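Local atomic coordinates of 2,3-dihydroxybenzoate-AMP ligase (Bacillus subtilis, PDB entry 1MDB), a protein that belongs to the ANL superfamily of AMP-binding enzymes and binds adenosine monophosphate and 2,3-dihydroxy-benzoic acid. Residues Arg41-Cys46 against Gly245-Gly250; Tyr207-Lys212 against Ser358-Ser363; Glu216-Asp221 against Ser239-Leu244. All blocks are in the same frame, centred on the assembly; numbering follows the deposited sequence.

Contact 1 (Arg41-Cys46 against Gly245-Gly250)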
loop_
_atom_site.group_PDB
_atom_site.type_symbol
_atom_site.label_atom_id
_atom_site.label_comp_id
_atom_site.label_asym_id
_atom_site.label_seq_id
_atom_site.Cartn_x
_atom_site.Cartn_y
_atom_site.Cartn_z
ATOM N N ARG A 41 15.916 5.679 22.367
ATOM C CA ARG A 41 14.767 4.818 22.106
ATOM C C ARG A 41 15.050 3.959 20.888
ATOM O O ARG A 41 15.682 4.412 19.931
ATOM C CB ARG A 41 13.510 5.620 21.799
ATOM C CG ARG A 41 12.904 6.365 22.947
ATOM C CD ARG A 41 11.537 6.875 22.515
ATOM N NE ARG A 41 11.054 7.917 23.405
ATOM C CZ ARG A 41 9.927 8.592 23.222
ATOM N NH1 ARG A 41 9.159 8.333 22.176
ATOM N NH2 ARG A 41 9.575 9.533 24.086
ATOM N N ILE A 42 14.573 2.721 20.927
ATOM C CA ILE A 42 14.733 1.806 19.814
ATOM C C ILE A 42 13.677 2.197 18.773
ATOM O O ILE A 42 12.483 2.265 19.077
ATOM C CB ILE A 42 14.518 0.366 20.279
ATOM C CG1 ILE A 42 15.522 0.051 21.394
ATOM C CG2 ILE A 42 14.694 -0.604 19.121
ATOM C CD1 ILE A 42 16.992 0.254 20.991
ATOM N N ALA A 43 14.128 2.488 17.557
ATOM C CA ALA A 43 13.225 2.890 16.477
ATOM C C ALA A 43 12.893 1.715 15.578
ATOM O O ALA A 43 11.766 1.588 15.091
ATOM C CB ALA A 43 13.863 4.002 15.643
ATOM N N ILE A 44 13.880 0.853 15.373
ATOM C CA ILE A 44 13.717 -0.295 14.503
ATOM C C ILE A 44 14.260 -1.581 15.100
ATOM O O ILE A 44 15.355 -1.604 15.661
ATOM C CB ILE A 44 14.450 -0.057 13.177
ATOM C CG1 ILE A 44 13.939 1.229 12.531
ATOM C CG2 ILE A 44 14.294 -1.262 12.273
ATOM C CD1 ILE A 44 14.868 1.767 11.465
ATOM N N THR A 45 13.491 -2.652 14.962
ATOM C CA THR A 45 13.892 -3.958 15.449
ATOM C C THR A 45 13.820 -4.949 14.301
ATOM O O THR A 45 12.837 -4.980 13.560
ATOM C CB THR A 45 12.977 -4.438 16.576
ATOM O OG1 THR A 45 13.175 -3.611 17.724
ATOM C CG2 THR A 45 13.274 -5.887 16.922
ATOM N N CYS A 46 14.860 -5.759 14.157
ATOM C CA CYS A 46 14.907 -6.745 13.088
ATOM C C CYS A 46 15.679 -7.959 13.591
ATOM O O CYS A 46 16.906 -7.917 13.723
ATOM C CB CYS A 46 15.593 -6.148 11.858
ATOM S SG CYS A 46 15.492 -7.184 10.407
ATOM N N GLY A 245 4.956 6.488 9.921
ATOM C CA GLY A 245 4.052 7.120 10.868
ATOM C C GLY A 245 4.517 6.790 12.281
ATOM O O GLY A 245 4.500 7.640 13.170
ATOM N N VAL A 246 4.953 5.549 12.473
ATOM C CA VAL A 246 5.434 5.083 13.772
ATOM C C VAL A 246 6.694 5.836 14.220
ATOM O O VAL A 246 6.882 6.080 15.411
ATOM C CB VAL A 246 5.704 3.546 13.741
ATOM C CG1 VAL A 246 6.252 3.060 15.085
ATOM C CG2 VAL A 246 4.406 2.808 13.427
ATOM N N LEU A 247 7.546 6.221 13.275
ATOM C CA LEU A 247 8.763 6.948 13.624
ATOM C C LEU A 247 8.370 8.388 13.920
ATOM O O LEU A 247 9.003 9.060 14.722
ATOM C CB LEU A 247 9.777 6.935 12.470
ATOM C CG LEU A 247 10.301 5.617 11.893
ATOM C CD1 LEU A 247 11.344 5.941 10.836
ATOM C CD2 LEU A 247 10.902 4.740 12.972
ATOM N N TYR A 248 7.314 8.856 13.260
ATOM C CA TYR A 248 6.839 10.216 13.469
ATOM C C TYR A 248 6.400 10.373 14.920
ATOM O O TYR A 248 6.656 11.400 15.550
ATOM C CB TYR A 248 5.647 10.516 12.551
ATOM C CG TYR A 248 5.100 11.930 12.687
ATOM C CD1 TYR A 248 5.467 12.934 11.786
ATOM C CD2 TYR A 248 4.231 12.265 13.729
ATOM C CE1 TYR A 248 4.985 14.234 11.920
ATOM C CE2 TYR A 248 3.738 13.560 13.872
ATOM C CZ TYR A 248 4.116 14.539 12.964
ATOM O OH TYR A 248 3.602 15.812 13.085
ATOM N N ALA A 249 5.737 9.345 15.435
ATOM C CA ALA A 249 5.211 9.357 16.797
ATOM C C ALA A 249 6.183 8.889 17.870
ATOM O O ALA A 249 5.827 8.856 19.044
ATOM C CB ALA A 249 3.933 8.514 16.864
ATOM N N GLY A 250 7.389 8.506 17.468
ATOM C CA GLY A 250 8.378 8.056 18.428
ATOM C C GLY A 250 8.190 6.629 18.894
ATOM O O GLY A 250 8.735 6.234 19.923
HETATM O O HOH W 1 7.125 9.877 21.384
#
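Ala43 and Leu247 form the close-packed half of this contact, where strand 42-46 runs past the C-terminal end of helix 242-248. One branch of the leucine does the touching: CD2 of Leu247 lies 4.1 Å from CB of Ala43 and 3.9 Å from the carbonyl O of Ala43. The leucine has CG anti to its carbonyl carbon (chi1 -58°), which lets the CD2 branch reach over to the strand. Phe89 of helix 86-98 also packs on Leu247, and Ile44 touches the same helix. Strand 42-46 lies next to strand 252-255 in the mixed sheet of the AMP-binding domain, and Ala43 and Ile44 together face Trp51 in a classic beta bulge.

The other half is polar and more open. Arg41, partly exposed and extended from CG to NE, passes its guanidinium to the loop beyond the helix. NH1 of Arg41 donates to the carbonyl O of Gly250 at 3.1 Å, with an N-H...O angle of 146°. The acceptor lies in the plane of the guanidinium, whereas the donor sits tilted from the plane of the carbonyl. A water takes a second hydrogen from NH1 of Arg41 at 2.7 Å and gives one of its own to the carbonyl O of Ala249 at 2.9 Å. Tyr38 makes a cation-pi contact with the same arginine.

Gly250 ends the helix in a Schellman motif, and its positive phi (79°) turns the chain as the helical bonding runs out. The arginine therefore meets two consecutive carbonyls of the helix end, one directly and one through water, and its positive charge probably complements the partial negative charge that gathers there.

Contact 2 (Tyr207-Lys212 against Ser358-Ser363)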
loop_
_atom_site.group_PDB
_atom_site.type_symbol
_atom_site.label_atom_id
_atom_site.label_comp_id
_atom_site.label_asym_id
_atom_site.label_seq_id
_atom_site.Cartn_x
_atom_site.Cartn_y
_atom_site.Cartn_z
ATOM N N TYR A 207 3.341 14.852 2.391
ATOM C CA TYR A 207 3.432 13.490 2.931
ATOM C C TYR A 207 3.495 13.496 4.454
ATOM O O TYR A 207 2.800 12.728 5.115
ATOM C CB TYR A 207 4.654 12.746 2.390
ATOM C CG TYR A 207 4.461 11.235 2.334
ATOM C CD1 TYR A 207 3.493 10.673 1.504
ATOM C CD2 TYR A 207 5.252 10.375 3.090
ATOM C CE1 TYR A 207 3.318 9.295 1.423
ATOM C CE2 TYR A 207 5.086 8.985 3.016
ATOM C CZ TYR A 207 4.117 8.455 2.179
ATOM O OH TYR A 207 3.935 7.092 2.083
ATOM N N ILE A 208 4.332 14.358 5.017
ATOM C CA ILE A 208 4.436 14.415 6.464
ATOM C C ILE A 208 3.064 14.755 7.074
ATOM O O ILE A 208 2.710 14.269 8.149
ATOM C CB ILE A 208 5.547 15.412 6.886
ATOM C CG1 ILE A 208 6.896 14.889 6.359
ATOM C CG2 ILE A 208 5.586 15.544 8.409
ATOM C CD1 ILE A 208 8.082 15.803 6.587
ATOM N N TYR A 209 2.269 15.560 6.374
ATOM C CA TYR A 209 0.929 15.865 6.878
ATOM C C TYR A 209 0.116 14.567 6.931
ATOM O O TYR A 209 -0.567 14.292 7.926
ATOM C CB TYR A 209 0.202 16.866 5.980
ATOM C CG TYR A 209 -1.230 17.085 6.408
ATOM C CD1 TYR A 209 -1.526 17.588 7.678
ATOM C CD2 TYR A 209 -2.295 16.751 5.565
ATOM C CE1 TYR A 209 -2.843 17.751 8.101
ATOM C CE2 TYR A 209 -3.623 16.912 5.979
ATOM C CZ TYR A 209 -3.887 17.412 7.249
ATOM O OH TYR A 209 -5.189 17.564 7.677
ATOM N N SER A 210 0.184 13.766 5.865
ATOM C CA SER A 210 -0.547 12.496 5.841
ATOM C C SER A 210 -0.100 11.614 7.013
ATOM O O SER A 210 -0.903 10.864 7.572
ATOM C CB SER A 210 -0.318 11.753 4.519
ATOM O OG SER A 210 0.868 10.972 4.559
ATOM N N LEU A 211 1.181 11.698 7.381
ATOM C CA LEU A 211 1.702 10.916 8.502
ATOM C C LEU A 211 1.148 11.431 9.847
ATOM O O LEU A 211 0.769 10.643 10.719
ATOM C CB LEU A 211 3.238 10.967 8.515
ATOM C CG LEU A 211 3.973 10.335 7.324
ATOM C CD1 LEU A 211 5.479 10.564 7.460
ATOM C CD2 LEU A 211 3.667 8.837 7.263
ATOM N N LYS A 212 1.096 12.751 10.007
ATOM C CA LYS A 212 0.590 13.353 11.238
ATOM C C LYS A 212 -0.876 13.016 11.466
ATOM O O LYS A 212 -1.288 12.752 12.592
ATOM C CB LYS A 212 0.744 14.878 11.206
ATOM C CG LYS A 212 0.632 15.520 12.589
ATOM C CD LYS A 212 0.436 17.031 12.520
ATOM C CE LYS A 212 -0.983 17.376 12.108
ATOM N NZ LYS A 212 -1.229 18.851 12.076
ATOM N N SER A 358 -8.462 13.610 6.892
ATOM C CA SER A 358 -8.244 15.051 6.992
ATOM C C SER A 358 -9.531 15.852 6.876
ATOM O O SER A 358 -10.421 15.498 6.107
ATOM C CB SER A 358 -7.286 15.521 5.901
ATOM O OG SER A 358 -7.226 16.937 5.857
ATOM N N PRO A 359 -9.641 16.950 7.642
ATOM C CA PRO A 359 -10.834 17.803 7.610
ATOM C C PRO A 359 -10.909 18.506 6.263
ATOM O O PRO A 359 -11.968 18.984 5.857
ATOM C CB PRO A 359 -10.579 18.803 8.739
ATOM C CG PRO A 359 -9.657 18.067 9.661
ATOM C CD PRO A 359 -8.716 17.395 8.698
ATOM N N TYR A 360 -9.773 18.567 5.574
ATOM C CA TYR A 360 -9.714 19.233 4.286
ATOM C C TYR A 360 -9.793 18.307 3.073
ATOM O O TYR A 360 -9.692 18.766 1.934
ATOM C CB TYR A 360 -8.459 20.105 4.213
ATOM C CG TYR A 360 -8.352 21.089 5.359
ATOM C CD1 TYR A 360 -7.737 20.730 6.559
ATOM C CD2 TYR A 360 -8.887 22.375 5.253
ATOM C CE1 TYR A 360 -7.650 21.627 7.626
ATOM C CE2 TYR A 360 -8.809 23.280 6.312
ATOM C CZ TYR A 360 -8.189 22.899 7.496
ATOM O OH TYR A 360 -8.106 23.783 8.550
ATOM N N ASP A 361 -9.962 17.006 3.315
ATOM C CA ASP A 361 -10.103 16.046 2.222
ATOM C C ASP A 361 -11.482 16.270 1.600
ATOM O O ASP A 361 -12.488 16.268 2.300
ATOM C CB ASP A 361 -10.033 14.596 2.731
ATOM C CG ASP A 361 -8.606 14.059 2.816
ATOM O OD1 ASP A 361 -7.828 14.279 1.869
ATOM O OD2 ASP A 361 -8.272 13.399 3.827
ATOM N N GLU A 362 -11.525 16.473 0.291
ATOM C CA GLU A 362 -12.787 16.672 -0.407
ATOM C C GLU A 362 -13.142 15.417 -1.200
ATOM O O GLU A 362 -12.329 14.917 -1.981
ATOM C CB GLU A 362 -12.681 17.851 -1.366
ATOM C CG GLU A 362 -12.767 19.204 -0.709
ATOM C CD GLU A 362 -12.426 20.315 -1.673
ATOM O OE1 GLU A 362 -11.219 20.580 -1.874
ATOM O OE2 GLU A 362 -13.365 20.912 -2.245
ATOM N N SER A 363 -14.354 14.912 -0.999
ATOM C CA SER A 363 -14.805 13.729 -1.704
ATOM C C SER A 363 -16.086 13.988 -2.488
ATOM O O SER A 363 -16.984 14.693 -2.027
ATOM C CB SER A 363 -15.039 12.580 -0.717
ATOM O OG SER A 363 -13.812 12.074 -0.219
#
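Tyr209 of helix 204-218 reaches across to Ser358, the first residue of a type I beta turn that leads into strand 362-366 of the four-stranded antiparallel sheet; the side chain of Ser358 also closes an ST turn.

Hydrogen bonding across the contact rests on two hydroxyls: OH of Tyr209 and OG of Ser358 are 2.8 Å apart, and either could be the donor. The serine oxygen lies at the edge of the tyrosine ring, near its plane. Tyr209 points out from the helix with CG anti to the backbone N (chi1 174°), which carries the phenol clear of its own backbone and over to the turn.

Bonds inside the turn fix the serine. The backbone N of Tyr360 donates to OG of Ser358 at 3.0 Å, so this oxygen is gripped from two sources. The backbone N of Ser358 in turn gives a 3.1 Å bond to OD2 of Asp361, an oxygen that also meets OH of Tyr387.

Van der Waals contact is slight and gathers round the phenol oxygen. CD of Pro359 comes within 3.7 Å of OH of Tyr209, and the Tyr360 ring offers its edge to the same oxygen, with CD1 of Tyr360 4.2 Å from OH of Tyr209.

Contact 3 (Glu216-Asp221 against Ser239-Leu244). With DBH (2,3-dihydroxy-benzoic acid), chain E.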
loop_
_atom_site.group_PDB
_atom_site.type_symbol
_atom_site.label_atom_id
_atom_site.label_comp_id
_atom_site.label_asym_id
_atom_site.label_seq_id
_atom_site.Cartn_x
_atom_site.Cartn_y
_atom_site.Cartn_z
ATOM N N GLU A 216 -2.507 10.660 14.529
ATOM C CA GLU A 216 -3.608 11.098 15.373
ATOM C C GLU A 216 -4.814 10.168 15.247
ATOM O O GLU A 216 -5.341 9.695 16.253
ATOM C CB GLU A 216 -3.988 12.532 15.011
ATOM C CG GLU A 216 -2.888 13.531 15.340
ATOM C CD GLU A 216 -3.126 14.891 14.727
ATOM O OE1 GLU A 216 -2.354 15.822 15.030
ATOM O OE2 GLU A 216 -4.079 15.033 13.933
ATOM N N VAL A 217 -5.238 9.881 14.020
ATOM C CA VAL A 217 -6.380 8.989 13.813
ATOM C C VAL A 217 -6.132 7.565 14.320
ATOM O O VAL A 217 -7.065 6.883 14.725
ATOM C CB VAL A 217 -6.774 8.895 12.316
ATOM C CG1 VAL A 217 -7.925 7.913 12.141
ATOM C CG2 VAL A 217 -7.176 10.252 11.796
ATOM N N CYS A 218 -4.879 7.116 14.308
ATOM C CA CYS A 218 -4.569 5.759 14.748
ATOM C C CYS A 218 -4.023 5.647 16.182
ATOM O O CYS A 218 -3.658 4.564 16.635
ATOM C CB CYS A 218 -3.595 5.109 13.750
ATOM S SG CYS A 218 -4.286 4.926 12.063
ATOM N N TRP A 219 -3.971 6.773 16.886
ATOM C CA TRP A 219 -3.506 6.816 18.269
ATOM C C TRP A 219 -2.089 6.278 18.501
ATOM O O TRP A 219 -1.844 5.597 19.496
ATOM C CB TRP A 219 -4.490 6.052 19.178
ATOM C CG TRP A 219 -5.906 6.570 19.141
ATOM C CD1 TRP A 219 -6.356 7.685 18.496
ATOM C CD2 TRP A 219 -7.059 5.971 19.754
ATOM N NE1 TRP A 219 -7.716 7.817 18.662
ATOM C CE2 TRP A 219 -8.172 6.778 19.431
ATOM C CE3 TRP A 219 -7.258 4.830 20.547
ATOM C CZ2 TRP A 219 -9.469 6.477 19.867
ATOM C CZ3 TRP A 219 -8.548 4.532 20.983
ATOM C CH2 TRP A 219 -9.636 5.356 20.640
ATOM N N LEU A 220 -1.157 6.580 17.605
ATOM C CA LEU A 220 0.210 6.097 17.786
ATOM C C LEU A 220 0.983 6.964 18.780
ATOM O O LEU A 220 0.814 8.186 18.817
ATOM C CB LEU A 220 0.979 6.090 16.458
ATOM C CG LEU A 220 0.504 5.221 15.292
ATOM C CD1 LEU A 220 1.613 5.175 14.238
ATOM C CD2 LEU A 220 0.169 3.816 15.779
ATOM N N ASP A 221 1.830 6.331 19.585
ATOM C CA ASP A 221 2.648 7.067 20.537
ATOM C C ASP A 221 3.899 6.291 20.899
ATOM O O ASP A 221 4.215 5.278 20.278
ATOM C CB ASP A 221 1.862 7.403 21.807
ATOM C CG ASP A 221 1.336 6.177 22.515
ATOM O OD1 ASP A 221 1.971 5.105 22.430
ATOM O OD2 ASP A 221 0.285 6.295 23.183
ATOM N N SER A 239 3.008 4.458 5.333
ATOM C CA SER A 239 2.453 5.705 5.865
ATOM C C SER A 239 1.016 5.741 6.398
ATOM O O SER A 239 0.541 6.817 6.780
ATOM C CB SER A 239 2.548 6.769 4.775
ATOM O OG SER A 239 1.603 6.486 3.754
ATOM N N SER A 240 0.317 4.612 6.444
ATOM C CA SER A 240 -1.070 4.653 6.911
ATOM C C SER A 240 -1.423 3.787 8.116
ATOM O O SER A 240 -2.270 2.896 8.012
ATOM C CB SER A 240 -2.010 4.291 5.755
ATOM O OG SER A 240 -1.775 5.108 4.618
ATOM N N PRO A 241 -0.788 4.030 9.281
ATOM C CA PRO A 241 0.246 5.038 9.554
ATOM C C PRO A 241 1.623 4.558 9.082
ATOM O O PRO A 241 2.522 5.360 8.827
ATOM C CB PRO A 241 0.166 5.200 11.073
ATOM C CG PRO A 241 -0.215 3.821 11.527
ATOM C CD PRO A 241 -1.292 3.453 10.543
ATOM N N GLY A 242 1.777 3.242 8.985
ATOM C CA GLY A 242 3.021 2.665 8.509
ATOM C C GLY A 242 4.262 2.803 9.378
ATOM O O GLY A 242 4.204 3.265 10.523
ATOM N N VAL A 243 5.397 2.391 8.823
ATOM C CA VAL A 243 6.667 2.460 9.535
ATOM C C VAL A 243 7.076 3.922 9.746
ATOM O O VAL A 243 7.628 4.282 10.794
ATOM C CB VAL A 243 7.777 1.688 8.767
ATOM C CG1 VAL A 243 7.438 0.195 8.727
ATOM C CG2 VAL A 243 7.906 2.215 7.336
ATOM N N LEU A 244 6.790 4.768 8.762
ATOM C CA LEU A 244 7.130 6.180 8.864
ATOM C C LEU A 244 6.216 6.904 9.849
ATOM O O LEU A 244 6.642 7.841 10.526
ATOM C CB LEU A 244 7.067 6.852 7.483
ATOM C CG LEU A 244 8.047 6.268 6.449
ATOM C CD1 LEU A 244 8.069 7.170 5.232
ATOM C CD2 LEU A 244 9.473 6.153 7.048
HETATM C C21 DBH E . -3.510 1.091 -1.281
HETATM O O9 DBH E . -4.122 -0.008 -1.741
HETATM C C18 DBH E . -3.624 1.551 0.127
HETATM C C15 DBH E . -4.353 0.769 1.072
HETATM C C12 DBH E . -4.488 1.202 2.408
HETATM C C3 DBH E . -3.022 2.782 0.538
HETATM O O3 DBH E . -2.286 3.597 -0.345
HETATM C C6 DBH E . -3.161 3.211 1.873
HETATM C C9 DBH E . -3.889 2.435 2.807
HETATM O O6 DBH E . -2.591 4.398 2.271
#
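A cis peptide bond joins Ser240 to Pro241, and the proline ring it presents is wedged against Cys218 and Leu220 at the end of helix 204-218. The two partners take different parts of the ring. SG of Cys218 meets CD of Pro241 at 3.7 Å, whereas CD1 of Leu220 lies over the CB and CG side. Packing is tightest there, with CD1 of Leu220 only 3.5 Å from CB of Pro241, closer than usual for two carbons; the two side chains lie obliquely to each other. Cys218 has SG beside its backbone N (chi1 -63°), which turns the sulfur toward the proline.

Both segments belong to the AMP-binding domain, where the 239-244 segment lies on the helical connection between strands 225-228 and 252-255, parallel neighbours in the mixed sheet: a beta-alpha-beta crossover. A Schellman motif at Trp219, with positive phi, turns the chain out of helix 204-218, and Cys218 and Leu220, on either side of it in sequence, both point toward Pro241. Gln304 of strand 302-306 touches Cys218 and Pro241, and its NE2 bonds the carbonyl O of Ser240.

While Pro241 faces the helix end, the CB of Ser240 points away from segment 216-221, and its OG reaches the 2,3-dihydroxy-benzoic acid. OG of Ser240 lies 2.6 Å from O6 of the ligand in a hydrogen bond in which either could donate; Asn235 also bonds the ligand through ND2. Gly242, next after the proline, has positive phi (68°).

All three contacts lie within the AMP-binding domain. Contact 3 is the middle one, its centre 11 Å from that of contact 1 and 13 Å from that of contact 2, which are themselves 21 Å apart. It shares helix 242-248 with contact 1 and helix 204-218 with contact 2. Along the chain the segments run 41-46, 207-212, 216-221, 239-244, 245-250, 358-363, so contacts 1 and 2 interlock and contact 3 falls between the ends of both. Tyr248 packs on Ile208, Leu220 on Val246 and Leu211 on Ser239. The two helices thus link an edge region of the nine-stranded sheet, the 2,3-dihydroxy-benzoic acid pocket and the turn before strand 362-366.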